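Hydrogenase maturation factor (Thermoanaerobacter tengcongensis, PDB 3VTH) probably transfers the carbamoyl group of carbamoyl phosphate, with consumption of ATP, to the C-terminal cysteine of HypE during maturation of [NiFe]-hydrogenases. Local coordinates at residues Y129-I134 with C189-S194; S631-E636 with K666-A671; K672-V677 with F704-L709. One frame throughout, in Å; residues are numbered along the deposited sequence.

Contact 1: residues Y129-I134 with C189-S194; sequences YRYPFI and CGPSLS. With ZN (zinc ion), chain D.
F133 lays one face of its ring against P191, and the rest of the contact between 129-134 and 189-194 is arranged around that pair. The ring starts from the type I turn Y131-I134. Its CG is anti to the carbonyl carbon (chi1 -59°), a torsion that swings it out over the proline. Followed outward, F133 CB lies 4.0 Å from P191 CG. The next atom, F133 CG, is 3.8 Å from that same P191 CG. On one flank F133 CD2 comes within 3.4 Å of P191 O, and F133 CE2 runs beside the carbonyl carbon of S192. At the tip, F133 CZ meets L193 CD2 at 3.8 Å, while L193 N lies at the ring edge, in its plane. The measure of the face contact is P191 CB, 4.0 Å from the F133 ring centroid and only 12° off the normal, a CH-pi interaction. P132 CG extends the apolar patch, 3.8 Å from L193 CD1. Toward the second zinc site, Y131 OH reaches G190 CA at 3.5 Å, one residue from C189, which with C164, C167 and C186 binds the zinc ion. Between these two segments the contact is apolar, with one CH-pi interaction and no hydrogen bond; Y131 adds an edge-to-face meeting with F187. Y131 thus packs next to the cysteine loop without bonding the metal.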
loop_
_atom_site.group_PDB
_atom_site.type_symbol
_atom_site.label_atom_id
_atom_site.label_comp_id
_atom_site.label_asym_id
_atom_site.label_seq_id
_atom_site.Cartn_x
_atom_site.Cartn_y
_atom_site.Cartn_z
ATOM N N TYR A 129 4.909 31.337 10.813
ATOM C CA TYR A 129 5.019 31.677 9.389
ATOM C C TYR A 129 6.241 31.007 8.781
ATOM O O TYR A 129 7.360 31.208 9.253
ATOM C CB TYR A 129 5.116 33.195 9.217
ATOM C CG TYR A 129 5.237 33.697 7.787
ATOM C CD1 TYR A 129 4.300 33.339 6.808
ATOM C CD2 TYR A 129 6.266 34.566 7.427
ATOM C CE1 TYR A 129 4.401 33.823 5.495
ATOM C CE2 TYR A 129 6.373 35.065 6.118
ATOM C CZ TYR A 129 5.441 34.673 5.159
ATOM O OH TYR A 129 5.540 35.159 3.875
ATOM N N ARG A 130 6.006 30.176 7.766
ATOM C CA ARG A 130 7.074 29.484 7.027
ATOM C C ARG A 130 7.885 28.499 7.891
ATOM O O ARG A 130 8.952 28.052 7.488
ATOM C CB ARG A 130 7.997 30.491 6.300
ATOM C CG ARG A 130 7.275 31.415 5.310
ATOM C CD ARG A 130 8.251 32.415 4.618
ATOM N NE ARG A 130 9.397 31.705 4.048
ATOM C CZ ARG A 130 9.377 31.050 2.888
ATOM N NH1 ARG A 130 8.274 31.029 2.144
ATOM N NH2 ARG A 130 10.463 30.413 2.467
ATOM N N TYR A 131 7.367 28.141 9.064
ATOM C CA TYR A 131 8.009 27.128 9.890
ATOM C C TYR A 131 7.877 25.729 9.239
ATOM O O TYR A 131 6.770 25.215 9.073
ATOM C CB TYR A 131 7.460 27.172 11.328
ATOM C CG TYR A 131 7.943 26.063 12.229
ATOM C CD1 TYR A 131 7.038 25.242 12.880
ATOM C CD2 TYR A 131 9.310 25.841 12.439
ATOM C CE1 TYR A 131 7.465 24.222 13.728
ATOM C CE2 TYR A 131 9.747 24.801 13.272
ATOM C CZ TYR A 131 8.821 24.013 13.912
ATOM O OH TYR A 131 9.229 22.992 14.731
ATOM N N PRO A 132 9.016 25.128 8.841
ATOM C CA PRO A 132 9.028 23.928 7.980
ATOM C C PRO A 132 8.544 22.660 8.671
ATOM O O PRO A 132 8.409 21.630 8.016
ATOM C CB PRO A 132 10.516 23.776 7.619
ATOM C CG PRO A 132 11.132 25.103 7.944
ATOM C CD PRO A 132 10.386 25.580 9.133
ATOM N N PHE A 133 8.288 22.724 9.982
ATOM C CA PHE A 133 7.838 21.532 10.722
ATOM C C PHE A 133 6.543 21.757 11.499
ATOM O O PHE A 133 6.219 21.028 12.459
ATOM C CB PHE A 133 8.966 20.996 11.622
ATOM C CG PHE A 133 10.208 20.630 10.850
ATOM C CD1 PHE A 133 10.294 19.408 10.191
ATOM C CD2 PHE A 133 11.245 21.537 10.716
ATOM C CE1 PHE A 133 11.432 19.081 9.439
ATOM C CE2 PHE A 133 12.386 21.223 9.967
ATOM C CZ PHE A 133 12.478 20.003 9.334
ATOM N N ILE A 134 5.790 22.757 11.064
ATOM C CA ILE A 134 4.485 23.031 11.663
ATOM C C ILE A 134 3.590 21.782 11.657
ATOM O O ILE A 134 3.492 21.088 10.645
ATOM C CB ILE A 134 3.798 24.244 10.999
ATOM C CG1 ILE A 134 2.573 24.692 11.810
ATOM C CG2 ILE A 134 3.471 23.971 9.506
ATOM C CD1 ILE A 134 2.049 26.097 11.400
ATOM N N CYS A 189 12.519 26.089 19.163
ATOM C CA CYS A 189 12.715 24.856 19.928
ATOM C C CYS A 189 12.590 23.604 19.061
ATOM O O CYS A 189 12.819 22.485 19.534
ATOM C CB CYS A 189 11.740 24.798 21.119
ATOM S SG CYS A 189 9.981 24.555 20.666
ATOM N N GLY A 190 12.229 23.800 17.798
ATOM C CA GLY A 190 11.906 22.679 16.926
ATOM C C GLY A 190 13.071 22.230 16.058
ATOM O O GLY A 190 14.154 22.803 16.123
ATOM N N PRO A 191 12.852 21.182 15.252
ATOM C CA PRO A 191 13.845 20.772 14.261
ATOM C C PRO A 191 14.125 21.898 13.264
ATOM O O PRO A 191 13.327 22.823 13.135
ATOM C CB PRO A 191 13.193 19.575 13.548
ATOM C CG PRO A 191 11.797 19.491 14.068
ATOM C CD PRO A 191 11.628 20.360 15.232
ATOM N N SER A 192 15.256 21.807 12.572
ATOM C CA SER A 192 15.590 22.740 11.506
ATOM C C SER A 192 16.110 22.027 10.244
ATOM O O SER A 192 16.627 20.899 10.299
ATOM C CB SER A 192 16.601 23.771 12.011
ATOM O OG SER A 192 17.633 23.140 12.739
ATOM N N LEU A 193 15.934 22.694 9.112
ATOM C CA LEU A 193 16.500 22.256 7.844
ATOM C C LEU A 193 18.005 22.481 7.795
ATOM O O LEU A 193 18.550 23.384 8.450
ATOM C CB LEU A 193 15.849 23.014 6.681
ATOM C CG LEU A 193 14.328 22.863 6.544
ATOM C CD1 LEU A 193 13.783 23.900 5.548
ATOM C CD2 LEU A 193 13.929 21.429 6.171
ATOM N N SER A 194 18.663 21.662 6.985
ATOM C CA SER A 194 20.072 21.834 6.706
ATOM C C SER A 194 20.281 21.555 5.217
ATOM O O SER A 194 19.898 20.471 4.708
ATOM C CB SER A 194 20.901 20.900 7.599
ATOM O OG SER A 194 22.270 20.898 7.198
HETATM ZN ZN ZN D . 8.872 26.581 20.697
#

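Contact 2: residues S631-E636 with K666-A671; sequences SEEYYE and KSYISA. With PO4 (phosphate ion), chain K.
Y668, I669 and A671 are the residues of helical segment 666-671 that meet loop 631-636: Y668 and A671 both meet S631, Y668 also meets E633, and I669 meets Y635. Y668 comes first. Its side chain leaves the helix pointing away from its own backbone N (chi1 -179°), which carries the ring out to S631 and E633. Y668 CE1 lies 3.7 Å from S631 OG, and Y668 OH sits 3.5 Å from E633 CG. The E633 carboxylate is turned within 17° of the plane of the Y668 ring. A phosphate ion, probably from the crystallisation liquor, places O3 at the edge of this ring, near its plane. S631 OG donates to that O3 at 2.7 Å and accepts from E633 N at 2.9 Å, a nearly straight bond (162°) that makes an ST turn. E632 N also binds the ion, through O4 at 2.6 Å. Next, I669 CG2 lies 3.6 Å from Y635 OH, whose polar partner is D659, and I669 O lies at the edge of the Y635 ring, near its plane. A671 finally sets its CB 4.1 Å from S631 CB. No hydrogen bond directly joins the two segments. The loop lies along the start of helix 666-692, with helix 649-662 against Y635 and helix 707-719 reached through the E632-R712 salt bridge, while helix 619-626 meets the helical segment at S670.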
loop_
_atom_site.group_PDB
_atom_site.type_symbol
_atom_site.label_atom_id
_atom_site.label_comp_id
_atom_site.label_asym_id
_atom_site.label_seq_id
_atom_site.Cartn_x
_atom_site.Cartn_y
_atom_site.Cartn_z
ATOM N N SER A 631 -13.621 -1.582 -27.647
ATOM C CA SER A 631 -14.308 -2.605 -28.428
ATOM C C SER A 631 -15.027 -3.602 -27.537
ATOM O O SER A 631 -14.638 -3.817 -26.379
ATOM C CB SER A 631 -13.333 -3.335 -29.358
ATOM O OG SER A 631 -13.998 -4.321 -30.133
ATOM N N GLU A 632 -16.073 -4.204 -28.101
ATOM C CA GLU A 632 -16.802 -5.299 -27.463
ATOM C C GLU A 632 -16.434 -6.629 -28.108
ATOM O O GLU A 632 -16.906 -7.673 -27.679
ATOM C CB GLU A 632 -18.323 -5.084 -27.567
ATOM C CG GLU A 632 -18.857 -3.861 -26.827
ATOM C CD GLU A 632 -18.681 -3.971 -25.330
ATOM O OE1 GLU A 632 -18.321 -2.961 -24.689
ATOM O OE2 GLU A 632 -18.892 -5.072 -24.785
ATOM N N GLU A 633 -15.597 -6.589 -29.142
ATOM C CA GLU A 633 -15.215 -7.802 -29.857
ATOM C C GLU A 633 -14.255 -8.664 -29.033
ATOM O O GLU A 633 -13.588 -8.176 -28.118
ATOM C CB GLU A 633 -14.620 -7.483 -31.233
ATOM C CG GLU A 633 -15.568 -6.721 -32.179
ATOM C CD GLU A 633 -16.921 -7.400 -32.357
ATOM O OE1 GLU A 633 -17.949 -6.741 -32.096
ATOM O OE2 GLU A 633 -16.965 -8.587 -32.756
ATOM N N TYR A 634 -14.192 -9.949 -29.370
ATOM C CA TYR A 634 -13.377 -10.889 -28.599
ATOM C C TYR A 634 -13.034 -12.124 -29.416
ATOM O O TYR A 634 -13.524 -12.312 -30.535
ATOM C CB TYR A 634 -14.085 -11.270 -27.292
ATOM C CG TYR A 634 -15.320 -12.102 -27.497
ATOM C CD1 TYR A 634 -15.237 -13.494 -27.502
ATOM C CD2 TYR A 634 -16.569 -11.514 -27.700
ATOM C CE1 TYR A 634 -16.354 -14.285 -27.701
ATOM C CE2 TYR A 634 -17.705 -12.306 -27.902
ATOM C CZ TYR A 634 -17.578 -13.693 -27.894
ATOM O OH TYR A 634 -18.664 -14.516 -28.083
ATOM N N TYR A 635 -12.187 -12.964 -28.845
ATOM C CA TYR A 635 -11.721 -14.151 -29.528
ATOM C C TYR A 635 -12.478 -15.385 -29.032
ATOM O O TYR A 635 -12.942 -15.417 -27.896
ATOM C CB TYR A 635 -10.212 -14.321 -29.291
ATOM C CG TYR A 635 -9.388 -13.233 -29.937
ATOM C CD1 TYR A 635 -9.306 -13.140 -31.329
ATOM C CD2 TYR A 635 -8.705 -12.286 -29.169
ATOM C CE1 TYR A 635 -8.560 -12.163 -31.936
ATOM C CE2 TYR A 635 -7.951 -11.285 -29.777
ATOM C CZ TYR A 635 -7.887 -11.236 -31.166
ATOM O OH TYR A 635 -7.159 -10.264 -31.808
ATOM N N GLU A 636 -12.596 -16.383 -29.895
ATOM C CA GLU A 636 -13.166 -17.667 -29.528
ATOM C C GLU A 636 -12.252 -18.438 -28.558
ATOM O O GLU A 636 -11.021 -18.396 -28.671
ATOM C CB GLU A 636 -13.415 -18.491 -30.790
ATOM C CG GLU A 636 -14.137 -19.808 -30.551
ATOM C CD GLU A 636 -13.732 -20.898 -31.537
ATOM O OE1 GLU A 636 -14.633 -21.549 -32.105
ATOM O OE2 GLU A 636 -12.513 -21.114 -31.737
ATOM N N LYS A 666 -2.810 -2.717 -32.938
ATOM C CA LYS A 666 -2.473 -3.298 -31.638
ATOM C C LYS A 666 -3.511 -2.983 -30.556
ATOM O O LYS A 666 -3.814 -3.829 -29.716
ATOM C CB LYS A 666 -1.094 -2.811 -31.179
ATOM C CG LYS A 666 0.090 -3.445 -31.925
ATOM C CD LYS A 666 1.364 -3.364 -31.070
ATOM C CE LYS A 666 2.372 -2.390 -31.636
ATOM N NZ LYS A 666 3.066 -2.993 -32.816
ATOM N N SER A 667 -4.040 -1.760 -30.598
ATOM C CA SER A 667 -5.074 -1.287 -29.675
ATOM C C SER A 667 -6.331 -2.151 -29.732
ATOM O O SER A 667 -6.898 -2.504 -28.701
ATOM C CB SER A 667 -5.442 0.177 -29.981
ATOM O OG SER A 667 -5.989 0.284 -31.292
ATOM N N TYR A 668 -6.749 -2.476 -30.950
ATOM C CA TYR A 668 -7.914 -3.315 -31.199
ATOM C C TYR A 668 -7.680 -4.760 -30.773
ATOM O O TYR A 668 -8.532 -5.364 -30.137
ATOM C CB TYR A 668 -8.280 -3.223 -32.688
ATOM C CG TYR A 668 -9.490 -4.019 -33.108
ATOM C CD1 TYR A 668 -10.774 -3.638 -32.712
ATOM C CD2 TYR A 668 -9.354 -5.134 -33.926
ATOM C CE1 TYR A 668 -11.892 -4.353 -33.115
ATOM C CE2 TYR A 668 -10.465 -5.852 -34.342
ATOM C CZ TYR A 668 -11.735 -5.458 -33.934
ATOM O OH TYR A 668 -12.844 -6.180 -34.346
ATOM N N ILE A 669 -6.517 -5.311 -31.102
ATOM C CA ILE A 669 -6.156 -6.670 -30.682
ATOM C C ILE A 669 -6.110 -6.786 -29.151
ATOM O O ILE A 669 -6.567 -7.764 -28.564
ATOM C CB ILE A 669 -4.802 -7.082 -31.289
ATOM C CG1 ILE A 669 -4.924 -7.207 -32.817
ATOM C CG2 ILE A 669 -4.305 -8.387 -30.668
ATOM C CD1 ILE A 669 -3.602 -7.416 -33.523
ATOM N N SER A 670 -5.557 -5.775 -28.504
ATOM C CA SER A 670 -5.473 -5.788 -27.044
ATOM C C SER A 670 -6.869 -5.797 -26.430
ATOM O O SER A 670 -7.138 -6.556 -25.496
ATOM C CB SER A 670 -4.695 -4.568 -26.548
ATOM O OG SER A 670 -4.609 -4.610 -25.130
ATOM N N ALA A 671 -7.751 -4.944 -26.954
ATOM C CA ALA A 671 -9.124 -4.885 -26.467
ATOM C C ALA A 671 -9.806 -6.255 -26.608
ATOM O O ALA A 671 -10.436 -6.737 -25.672
ATOM C CB ALA A 671 -9.913 -3.787 -27.192
HETATM P P PO4 K . -16.874 -2.913 -31.574
HETATM O O1 PO4 K . -16.844 -1.463 -31.134
HETATM O O2 PO4 K . -17.947 -3.106 -32.626
HETATM O O3 PO4 K . -15.523 -3.292 -32.151
HETATM O O4 PO4 K . -17.236 -3.765 -30.383
#

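Contact 3: residues K672-V677 with F704-L709; sequences KFHNTV and FQNRYL. With AP2 (phosphomethylphosphonic acid adenosyl ester), chain H.
The H674 imidazole, the N706 amide and the Y708 ring are the flat groups of this helix-helix contact in the Kae1-like domain, where N706 is the N-cap of helix 707-719. The edge of the H674 ring, near its plane, receives N706 ND2, while Y708 CD2 and L709 CD2 approach it obliquely. At the edge of the Y708 ring lies N675 OD1. The H674 and Y708 planes stand almost perpendicular, but the pair meets obliquely, with H674 CB 3.6 Å from Y708 CD2.

N706 is held through every polar atom of its amide. N706 ND2 donates to H674 NE2 at 3.0 Å, and it also donates to N1 of the bound nucleotide analogue AP2 at 2.9 Å. N706 OD1 accepts the capping bond from L709 N, 3.0 Å long and nearly straight at 173°. A chi1 of -173° turns the amide back over the first turn of the helix, where this cap can form. Since H674 ND1 is bonded to S670 O, one turn earlier, NE2 is consistent with the bare, accepting nitrogen of a neutral imidazole. H674 is a second-shell residue that, with the L709 N cap, probably helps to fix the rotation of the N706 amide; T509 N, E625 OE1, G702 N and D734 N also hydrogen-bond AP2.

The second polar link runs from Y708 OH to N675 OD1, 2.6 Å away, in the carbonyl plane and on a lone pair (136°). N675 ND2 meanwhile reaches the carbonyl oxygens of S631 and E633, so both ends of this amide are engaged. Beside these polar links the packing is apolar. L709 CD2 is 4.0 Å from H674 CD2, and the same methyl, L709 CD2, lies 4.1 Å from V677 CG1.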
loop_
_atom_site.group_PDB
_atom_site.type_symbol
_atom_site.label_atom_id
_atom_site.label_comp_id
_atom_site.label_asym_id
_atom_site.label_seq_id
_atom_site.Cartn_x
_atom_site.Cartn_y
_atom_site.Cartn_z
ATOM N N LYS A 672 -9.654 -6.875 -27.777
ATOM C CA LYS A 672 -10.232 -8.202 -28.044
ATOM C C LYS A 672 -9.675 -9.256 -27.085
ATOM O O LYS A 672 -10.402 -10.149 -26.616
ATOM C CB LYS A 672 -9.949 -8.618 -29.489
ATOM C CG LYS A 672 -10.762 -7.872 -30.572
ATOM C CD LYS A 672 -10.439 -8.406 -31.983
ATOM C CE LYS A 672 -11.130 -9.735 -32.279
ATOM N NZ LYS A 672 -10.885 -10.158 -33.688
ATOM N N PHE A 673 -8.379 -9.182 -26.823
ATOM C CA PHE A 673 -7.753 -10.094 -25.868
ATOM C C PHE A 673 -8.289 -9.896 -24.442
ATOM O O PHE A 673 -8.625 -10.883 -23.772
ATOM C CB PHE A 673 -6.217 -9.988 -25.923
ATOM C CG PHE A 673 -5.522 -10.654 -24.775
ATOM C CD1 PHE A 673 -5.589 -12.038 -24.607
ATOM C CD2 PHE A 673 -4.806 -9.895 -23.851
ATOM C CE1 PHE A 673 -4.960 -12.662 -23.511
ATOM C CE2 PHE A 673 -4.165 -10.505 -22.761
ATOM C CZ PHE A 673 -4.242 -11.889 -22.590
ATOM N N HIS A 674 -8.365 -8.642 -23.975
ATOM C CA HIS A 674 -8.889 -8.352 -22.621
ATOM C C HIS A 674 -10.323 -8.896 -22.496
ATOM O O HIS A 674 -10.672 -9.547 -21.511
ATOM C CB HIS A 674 -8.879 -6.850 -22.324
ATOM C CG HIS A 674 -7.545 -6.304 -21.904
ATOM N ND1 HIS A 674 -6.536 -6.026 -22.801
ATOM C CD2 HIS A 674 -7.070 -5.955 -20.682
ATOM C CE1 HIS A 674 -5.494 -5.534 -22.149
ATOM N NE2 HIS A 674 -5.794 -5.475 -20.861
ATOM N N ASN A 675 -11.139 -8.640 -23.515
ATOM C CA ASN A 675 -12.532 -9.098 -23.513
ATOM C C ASN A 675 -12.677 -10.616 -23.479
ATOM O O ASN A 675 -13.612 -11.142 -22.871
ATOM C CB ASN A 675 -13.295 -8.556 -24.723
ATOM C CG ASN A 675 -13.527 -7.064 -24.656
ATOM O OD1 ASN A 675 -13.552 -6.451 -23.573
ATOM N ND2 ASN A 675 -13.703 -6.461 -25.830
ATOM N N THR A 676 -11.763 -11.306 -24.156
ATOM C CA THR A 676 -11.705 -12.760 -24.148
ATOM C C THR A 676 -11.485 -13.307 -22.713
ATOM O O THR A 676 -12.205 -14.207 -22.251
ATOM C CB THR A 676 -10.596 -13.259 -25.086
ATOM O OG1 THR A 676 -10.803 -12.704 -26.393
ATOM C CG2 THR A 676 -10.606 -14.802 -25.180
ATOM N N VAL A 677 -10.495 -12.764 -22.024
ATOM C CA VAL A 677 -10.225 -13.177 -20.637
ATOM C C VAL A 677 -11.476 -12.927 -19.780
ATOM O O VAL A 677 -11.943 -13.830 -19.092
ATOM C CB VAL A 677 -9.010 -12.449 -20.060
ATOM C CG1 VAL A 677 -8.834 -12.754 -18.547
ATOM C CG2 VAL A 677 -7.748 -12.814 -20.857
ATOM N N PHE A 704 -5.228 -8.401 -11.449
ATOM C CA PHE A 704 -6.356 -7.487 -11.219
ATOM C C PHE A 704 -5.985 -6.034 -10.894
ATOM O O PHE A 704 -6.860 -5.188 -10.688
ATOM C CB PHE A 704 -7.377 -8.101 -10.267
ATOM C CG PHE A 704 -8.165 -9.192 -10.901
ATOM C CD1 PHE A 704 -9.082 -8.894 -11.918
ATOM C CD2 PHE A 704 -7.964 -10.519 -10.544
ATOM C CE1 PHE A 704 -9.827 -9.913 -12.540
ATOM C CE2 PHE A 704 -8.692 -11.545 -11.168
ATOM C CZ PHE A 704 -9.615 -11.249 -12.169
ATOM N N GLN A 705 -4.692 -5.735 -10.929
ATOM C CA GLN A 705 -4.234 -4.354 -11.081
ATOM C C GLN A 705 -4.630 -3.758 -12.442
ATOM O O GLN A 705 -4.631 -2.538 -12.616
ATOM C CB GLN A 705 -2.722 -4.276 -10.916
ATOM C CG GLN A 705 -2.241 -4.596 -9.491
ATOM C CD GLN A 705 -0.749 -4.773 -9.438
ATOM O OE1 GLN A 705 -0.199 -5.714 -10.030
ATOM N NE2 GLN A 705 -0.076 -3.880 -8.733
ATOM N N ASN A 706 -4.964 -4.623 -13.394
ATOM C CA ASN A 706 -5.491 -4.185 -14.689
ATOM C C ASN A 706 -6.898 -3.623 -14.459
ATOM O O ASN A 706 -7.816 -4.367 -14.057
ATOM C CB ASN A 706 -5.516 -5.388 -15.643
ATOM C CG ASN A 706 -5.889 -5.020 -17.060
ATOM O OD1 ASN A 706 -6.947 -4.454 -17.308
ATOM N ND2 ASN A 706 -5.010 -5.338 -18.000
ATOM N N ARG A 707 -7.059 -2.316 -14.680
ATOM C CA ARG A 707 -8.318 -1.624 -14.385
ATOM C C ARG A 707 -9.505 -2.187 -15.196
ATOM O O ARG A 707 -10.612 -2.335 -14.682
ATOM C CB ARG A 707 -8.186 -0.111 -14.647
ATOM C CG ARG A 707 -7.153 0.598 -13.767
ATOM C CD ARG A 707 -6.977 2.073 -14.173
ATOM N NE ARG A 707 -8.262 2.774 -14.119
ATOM C CZ ARG A 707 -8.715 3.454 -13.061
ATOM N NH1 ARG A 707 -7.986 3.555 -11.953
ATOM N NH2 ARG A 707 -9.911 4.031 -13.116
ATOM N N TYR A 708 -9.242 -2.493 -16.459
ATOM C CA TYR A 708 -10.244 -2.983 -17.379
ATOM C C TYR A 708 -10.726 -4.386 -16.994
ATOM O O TYR A 708 -11.935 -4.602 -16.848
ATOM C CB TYR A 708 -9.688 -2.959 -18.799
ATOM C CG TYR A 708 -10.724 -3.212 -19.868
ATOM C CD1 TYR A 708 -11.560 -2.180 -20.321
ATOM C CD2 TYR A 708 -10.857 -4.476 -20.439
ATOM C CE1 TYR A 708 -12.519 -2.410 -21.316
ATOM C CE2 TYR A 708 -11.801 -4.717 -21.435
ATOM C CZ TYR A 708 -12.634 -3.679 -21.859
ATOM O OH TYR A 708 -13.552 -3.939 -22.851
ATOM N N LEU A 709 -9.793 -5.325 -16.814
ATOM C CA LEU A 709 -10.144 -6.674 -16.344
ATOM C C LEU A 709 -10.993 -6.650 -15.082
ATOM O O LEU A 709 -12.014 -7.330 -14.992
ATOM C CB LEU A 709 -8.893 -7.520 -16.051
ATOM C CG LEU A 709 -8.005 -8.042 -17.176
ATOM C CD1 LEU A 709 -7.003 -9.038 -16.603
ATOM C CD2 LEU A 709 -8.815 -8.688 -18.311
HETATM P PB AP2 H . 3.299 -13.068 -8.456
HETATM O O1B AP2 H . 2.955 -13.072 -9.924
HETATM O O2B AP2 H . 2.312 -13.718 -7.536
HETATM O O3B AP2 H . 4.739 -13.447 -8.213
HETATM C C3A AP2 H . 3.247 -11.302 -8.052
HETATM P PA AP2 H . 1.600 -10.539 -8.133
HETATM O O1A AP2 H . 1.886 -9.181 -7.507
HETATM O O2A AP2 H . 0.454 -11.371 -7.613
HETATM O "O5'" AP2 H . 1.311 -10.368 -9.716
HETATM C "C5'" AP2 H . 2.092 -9.417 -10.430
HETATM C "C4'" AP2 H . 1.876 -9.739 -11.891
HETATM O "O4'" AP2 H . 0.569 -9.320 -12.285
HETATM C "C3'" AP2 H . 2.824 -8.983 -12.801
HETATM O "O3'" AP2 H . 4.112 -9.607 -12.826
HETATM C "C2'" AP2 H . 2.066 -9.075 -14.110
HETATM O "O2'" AP2 H . 2.363 -10.359 -14.671
HETATM C "C1'" AP2 H . 0.596 -8.985 -13.679
HETATM N N9 AP2 H . 0.145 -7.588 -13.946
HETATM C C8 AP2 H . 0.593 -6.446 -13.367
HETATM N N7 AP2 H . -0.007 -5.345 -13.895
HETATM C C5 AP2 H . -0.867 -5.777 -14.838
HETATM C C6 AP2 H . -1.819 -5.145 -15.787
HETATM N N6 AP2 H . -1.987 -3.799 -15.826
HETATM N N1 AP2 H . -2.515 -5.970 -16.617
HETATM C C2 AP2 H . -2.384 -7.314 -16.586
HETATM N N3 AP2 H . -1.526 -7.950 -15.758
HETATM C C4 AP2 H . -0.758 -7.246 -14.880
#

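Contacts 2 and 3 adjoin one another on helix 666-692, their centres about 10 Å apart, and both belong to the second subdomain of the Kae1-like carbamoyltransferase domain. The backbone of loop 631-636 ties them together: Y635 N lies 2.8 Å from T676 OG1, a probable hydrogen bond. Of the two, contact 3 reaches the AP2 site directly through N706, whereas the side chain of A671 in contact 2 is about 13 Å from AP2. In contact 3 the side chain of L709 is about 13 Å from the bound Fe (III) ion. Contact 1, in the zinc-finger region, lies on the opposite side of the chain's centre, its centre about 48 Å from that of contact 3 and about 55 Å from that of contact 2.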